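Local coordinates for oxidoreductase protein (Agrobacterium radiobacter, PDB 5UI9), which probably catalyses an NAD-dependent oxidation or reduction and binds NAD+ together with a small dihydroxy acid, as a GFO/IDH/MocA-family oxidoreductase, at residues A[100-111]-A[316-327]. Sequence-based numbering, arbitrary orientation.
Sequences FAKSLSDAKAMV and GADNLKTFALVE
The segments 104-111 and 316-327, of helices 104-116 and 316-335, run nearly antiparallel, their axes 9.5 Å apart at an angle of 170°, so that Val111 meets Gly316 at one end while Leu104 lies beside Ala324 towards the other. The pair illustrates how knobs-into-holes packing can be exchanged in both directions. Leu104 enters a hole formed by Leu320, Phe323, Ala324 and Glu327; in return Leu320 fits among Leu104, Ala107, Lys108 and Val111, its CD2 methyl 3.6 Å from Ala107 CB. At the tight end, Val111 CG2 rests 3.5 Å from Gly316 C, a closeness that suits a residue without a side chain.

Further contacts gather at the N-terminal end of helix 104-116 and the loop before it. Glu327, with CG anti to N (chi1 -172°) and the chain extended beyond it, reaches the first turn, where OE1 accepts from Leu104 N at 2.9 Å in a nearly straight bond (164°), the donor lying above the carboxylate plane. Ser103 supplies the N-cap, its OG accepting from Asp106 N. The Phe323 ring packs against the backbone of Ala101 to Leu104, with CZ 3.1 Å from Ala101 O. A water bridges Phe100 N and Asn319 OD1, and the same amide oxygen approaches Phe100 CB at 3.5 Å.

The contact thus joins the Rossmann domain, just after strand 94-97, to the last helix of the chain, 316-335. Phe100 and Asn319 also touch strand 121-124, Met110 packs on helix 80-89, and Leu325 and Val326 pack on helix 175-191.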
loop_
_atom_site.group_PDB
_atom_site.type_symbol
_atom_site.label_atom_id
_atom_site.label_comp_id
_atom_site.label_asym_id
_atom_site.label_seq_id
_atom_site.Cartn_x
_atom_site.Cartn_y
_atom_site.Cartn_z
ATOM N N PHE A 100 -15.456 -20.238 -2.741
ATOM C CA PHE A 100 -15.562 -21.550 -3.404
ATOM C C PHE A 100 -15.939 -22.647 -2.403
ATOM O O PHE A 100 -16.967 -23.315 -2.555
ATOM C CB PHE A 100 -14.233 -21.853 -4.125
ATOM C CG PHE A 100 -14.225 -23.086 -4.995
ATOM C CD1 PHE A 100 -15.391 -23.701 -5.461
ATOM C CD2 PHE A 100 -12.999 -23.593 -5.415
ATOM C CE1 PHE A 100 -15.324 -24.825 -6.273
ATOM C CE2 PHE A 100 -12.927 -24.708 -6.236
ATOM C CZ PHE A 100 -14.090 -25.327 -6.664
ATOM N N ALA A 101 -15.121 -22.771 -1.361
ATOM C CA ALA A 101 -15.290 -23.772 -0.316
ATOM C C ALA A 101 -14.960 -23.181 1.049
ATOM O O ALA A 101 -14.528 -22.027 1.144
ATOM C CB ALA A 101 -14.379 -24.952 -0.598
ATOM N N LYS A 102 -15.168 -23.983 2.093
ATOM C CA LYS A 102 -14.785 -23.622 3.459
ATOM C C LYS A 102 -13.275 -23.718 3.690
ATOM O O LYS A 102 -12.741 -23.032 4.556
ATOM C CB LYS A 102 -15.506 -24.513 4.476
ATOM C CG LYS A 102 -16.996 -24.245 4.584
ATOM C CD LYS A 102 -17.681 -25.202 5.553
ATOM C CE LYS A 102 -18.844 -24.527 6.270
ATOM N NZ LYS A 102 -19.791 -25.512 6.866
ATOM N N SER A 103 -12.599 -24.583 2.933
ATOM C CA SER A 103 -11.148 -24.749 3.039
ATOM C C SER A 103 -10.550 -25.132 1.686
ATOM O O SER A 103 -11.273 -25.538 0.767
ATOM C CB SER A 103 -10.810 -25.821 4.082
ATOM O OG SER A 103 -11.238 -27.107 3.659
ATOM N N LEU A 104 -9.232 -25.001 1.578
ATOM C CA LEU A 104 -8.513 -25.371 0.360
ATOM C C LEU A 104 -8.668 -26.867 0.069
ATOM O O LEU A 104 -8.812 -27.272 -1.090
ATOM C CB LEU A 104 -7.032 -24.997 0.480
ATOM C CG LEU A 104 -6.165 -25.200 -0.768
ATOM C CD1 LEU A 104 -6.704 -24.422 -1.959
ATOM C CD2 LEU A 104 -4.718 -24.820 -0.484
ATOM N N SER A 105 -8.637 -27.665 1.138
ATOM C CA SER A 105 -8.863 -29.113 1.103
ATOM C C SER A 105 -10.218 -29.497 0.477
ATOM O O SER A 105 -10.281 -30.361 -0.404
ATOM C CB SER A 105 -8.754 -29.661 2.536
ATOM O OG SER A 105 -9.010 -31.042 2.584
ATOM N N ASP A 106 -11.292 -28.852 0.925
ATOM C CA ASP A 106 -12.621 -29.024 0.309
ATOM C C ASP A 106 -12.653 -28.589 -1.155
ATOM O O ASP A 106 -13.271 -29.255 -1.991
ATOM C CB ASP A 106 -13.700 -28.240 1.075
ATOM C CG ASP A 106 -14.083 -28.888 2.404
ATOM O OD1 ASP A 106 -13.827 -30.094 2.606
ATOM O OD2 ASP A 106 -14.665 -28.175 3.240
ATOM N N ALA A 107 -12.003 -27.461 -1.443
ATOM C CA ALA A 107 -11.939 -26.925 -2.798
ATOM C C ALA A 107 -11.236 -27.899 -3.742
ATOM O O ALA A 107 -11.743 -28.171 -4.825
ATOM C CB ALA A 107 -11.249 -25.566 -2.816
ATOM N N LYS A 108 -10.095 -28.436 -3.314
ATOM C CA LYS A 108 -9.360 -29.443 -4.096
ATOM C C LYS A 108 -10.192 -30.691 -4.400
ATOM O O LYS A 108 -10.148 -31.193 -5.523
ATOM C CB LYS A 108 -8.080 -29.884 -3.379
ATOM C CG LYS A 108 -6.925 -28.903 -3.448
ATOM C CD LYS A 108 -5.725 -29.495 -2.724
ATOM C CE LYS A 108 -4.610 -28.487 -2.525
ATOM N NZ LYS A 108 -3.624 -28.982 -1.522
ATOM N N ALA A 109 -10.929 -31.194 -3.404
ATOM C CA ALA A 109 -11.790 -32.374 -3.601
ATOM C C ALA A 109 -12.905 -32.084 -4.602
ATOM O O ALA A 109 -13.219 -32.931 -5.450
ATOM C CB ALA A 109 -12.373 -32.857 -2.280
ATOM N N MET A 110 -13.482 -30.885 -4.515
ATOM C CA MET A 110 -14.517 -30.448 -5.464
ATOM C C MET A 110 -13.984 -30.388 -6.900
ATOM O O MET A 110 -14.654 -30.829 -7.842
ATOM C CB MET A 110 -15.096 -29.081 -5.053
ATOM C CG MET A 110 -15.951 -29.125 -3.795
ATOM S SD MET A 110 -15.985 -27.562 -2.894
ATOM C CE MET A 110 -17.098 -26.622 -3.930
ATOM N N VAL A 111 -12.775 -29.852 -7.050
ATOM C CA VAL A 111 -12.103 -29.792 -8.347
ATOM C C VAL A 111 -11.814 -31.208 -8.861
ATOM O O VAL A 111 -12.055 -31.496 -10.036
ATOM C CB VAL A 111 -10.810 -28.939 -8.284
ATOM C CG1 VAL A 111 -9.984 -29.057 -9.561
ATOM C CG2 VAL A 111 -11.166 -27.480 -8.042
ATOM N N GLY A 316 -12.619 -23.963 -11.580
ATOM C CA GLY A 316 -12.346 -24.487 -10.245
ATOM C C GLY A 316 -10.853 -24.649 -9.999
ATOM O O GLY A 316 -10.343 -24.235 -8.948
ATOM N N ALA A 317 -10.162 -25.219 -10.990
ATOM C CA ALA A 317 -8.713 -25.447 -10.942
ATOM C C ALA A 317 -7.913 -24.145 -10.816
ATOM O O ALA A 317 -7.014 -24.053 -9.977
ATOM C CB ALA A 317 -8.256 -26.238 -12.165
ATOM N N ASP A 318 -8.244 -23.146 -11.634
ATOM C CA ASP A 318 -7.616 -21.830 -11.510
ATOM C C ASP A 318 -7.881 -21.212 -10.136
ATOM O O ASP A 318 -6.969 -20.666 -9.507
ATOM C CB ASP A 318 -8.104 -20.861 -12.595
ATOM C CG ASP A 318 -7.477 -19.466 -12.459
ATOM O OD1 ASP A 318 -6.343 -19.271 -12.948
ATOM O OD2 ASP A 318 -8.111 -18.572 -11.850
ATOM N N ASN A 319 -9.129 -21.314 -9.680
ATOM C CA ASN A 319 -9.554 -20.661 -8.454
ATOM C C ASN A 319 -8.852 -21.194 -7.199
ATOM O O ASN A 319 -8.747 -20.471 -6.219
ATOM C CB ASN A 319 -11.074 -20.745 -8.289
ATOM C CG ASN A 319 -11.603 -19.750 -7.266
ATOM O OD1 ASN A 319 -11.995 -20.131 -6.164
ATOM N ND2 ASN A 319 -11.595 -18.470 -7.623
ATOM N N LEU A 320 -8.369 -22.438 -7.229
ATOM C CA LEU A 320 -7.529 -22.978 -6.140
ATOM C C LEU A 320 -6.335 -22.069 -5.834
ATOM O O LEU A 320 -5.945 -21.926 -4.680
ATOM C CB LEU A 320 -6.999 -24.373 -6.488
ATOM C CG LEU A 320 -7.977 -25.536 -6.652
ATOM C CD1 LEU A 320 -7.224 -26.793 -7.068
ATOM C CD2 LEU A 320 -8.770 -25.769 -5.371
ATOM N N LYS A 321 -5.762 -21.462 -6.872
ATOM C CA LYS A 321 -4.590 -20.592 -6.706
ATOM C C LYS A 321 -4.949 -19.229 -6.107
ATOM O O LYS A 321 -4.092 -18.567 -5.526
ATOM C CB LYS A 321 -3.817 -20.465 -8.021
ATOM C CG LYS A 321 -3.126 -21.776 -8.408
ATOM C CD LYS A 321 -2.447 -21.724 -9.770
ATOM C CE LYS A 321 -3.438 -21.958 -10.896
ATOM N NZ LYS A 321 -2.802 -21.818 -12.234
ATOM N N THR A 322 -6.209 -18.822 -6.251
ATOM C CA THR A 322 -6.753 -17.681 -5.523
ATOM C C THR A 322 -7.118 -18.092 -4.098
ATOM O O THR A 322 -6.732 -17.417 -3.134
ATOM C CB THR A 322 -7.987 -17.096 -6.242
ATOM O OG1 THR A 322 -7.565 -16.461 -7.453
ATOM C CG2 THR A 322 -8.719 -16.080 -5.373
ATOM N N PHE A 323 -7.862 -19.189 -3.967
ATOM C CA PHE A 323 -8.343 -19.625 -2.654
ATOM C C PHE A 323 -7.215 -19.922 -1.673
ATOM O O PHE A 323 -7.331 -19.600 -0.496
ATOM C CB PHE A 323 -9.285 -20.837 -2.741
ATOM C CG PHE A 323 -10.080 -21.039 -1.486
ATOM C CD1 PHE A 323 -9.541 -21.740 -0.408
ATOM C CD2 PHE A 323 -11.337 -20.470 -1.349
ATOM C CE1 PHE A 323 -10.250 -21.886 0.772
ATOM C CE2 PHE A 323 -12.059 -20.625 -0.173
ATOM C CZ PHE A 323 -11.514 -21.335 0.888
ATOM N N ALA A 324 -6.142 -20.539 -2.163
ATOM C CA ALA A 324 -4.914 -20.744 -1.380
ATOM C C ALA A 324 -4.412 -19.465 -0.709
ATOM O O ALA A 324 -3.956 -19.508 0.435
ATOM C CB ALA A 324 -3.819 -21.325 -2.257
ATOM N N LEU A 325 -4.506 -18.344 -1.428
ATOM C CA LEU A 325 -4.063 -17.046 -0.916
ATOM C C LEU A 325 -4.936 -16.580 0.238
ATOM O O LEU A 325 -4.427 -15.970 1.178
ATOM C CB LEU A 325 -4.034 -15.973 -2.015
ATOM C CG LEU A 325 -3.279 -16.266 -3.315
ATOM C CD1 LEU A 325 -3.368 -15.084 -4.270
ATOM C CD2 LEU A 325 -1.822 -16.639 -3.081
ATOM N N VAL A 326 -6.236 -16.870 0.170
ATOM C CA VAL A 326 -7.162 -16.559 1.266
ATOM C C VAL A 326 -6.793 -17.344 2.530
ATOM O O VAL A 326 -6.656 -16.763 3.608
ATOM C CB VAL A 326 -8.638 -16.826 0.878
ATOM C CG1 VAL A 326 -9.567 -16.759 2.092
ATOM C CG2 VAL A 326 -9.090 -15.832 -0.181
ATOM N N GLU A 327 -6.635 -18.656 2.388
ATOM C CA GLU A 327 -6.287 -19.517 3.517
ATOM C C GLU A 327 -4.891 -19.170 4.071
ATOM O O GLU A 327 -4.691 -19.161 5.282
ATOM C CB GLU A 327 -6.395 -20.995 3.112
ATOM C CG GLU A 327 -6.228 -21.976 4.265
ATOM C CD GLU A 327 -6.777 -23.357 3.947
ATOM O OE1 GLU A 327 -8.009 -23.472 3.769
ATOM O OE2 GLU A 327 -5.980 -24.323 3.870
HETATM O O HOH W 1 -13.343 -18.679 -4.347
#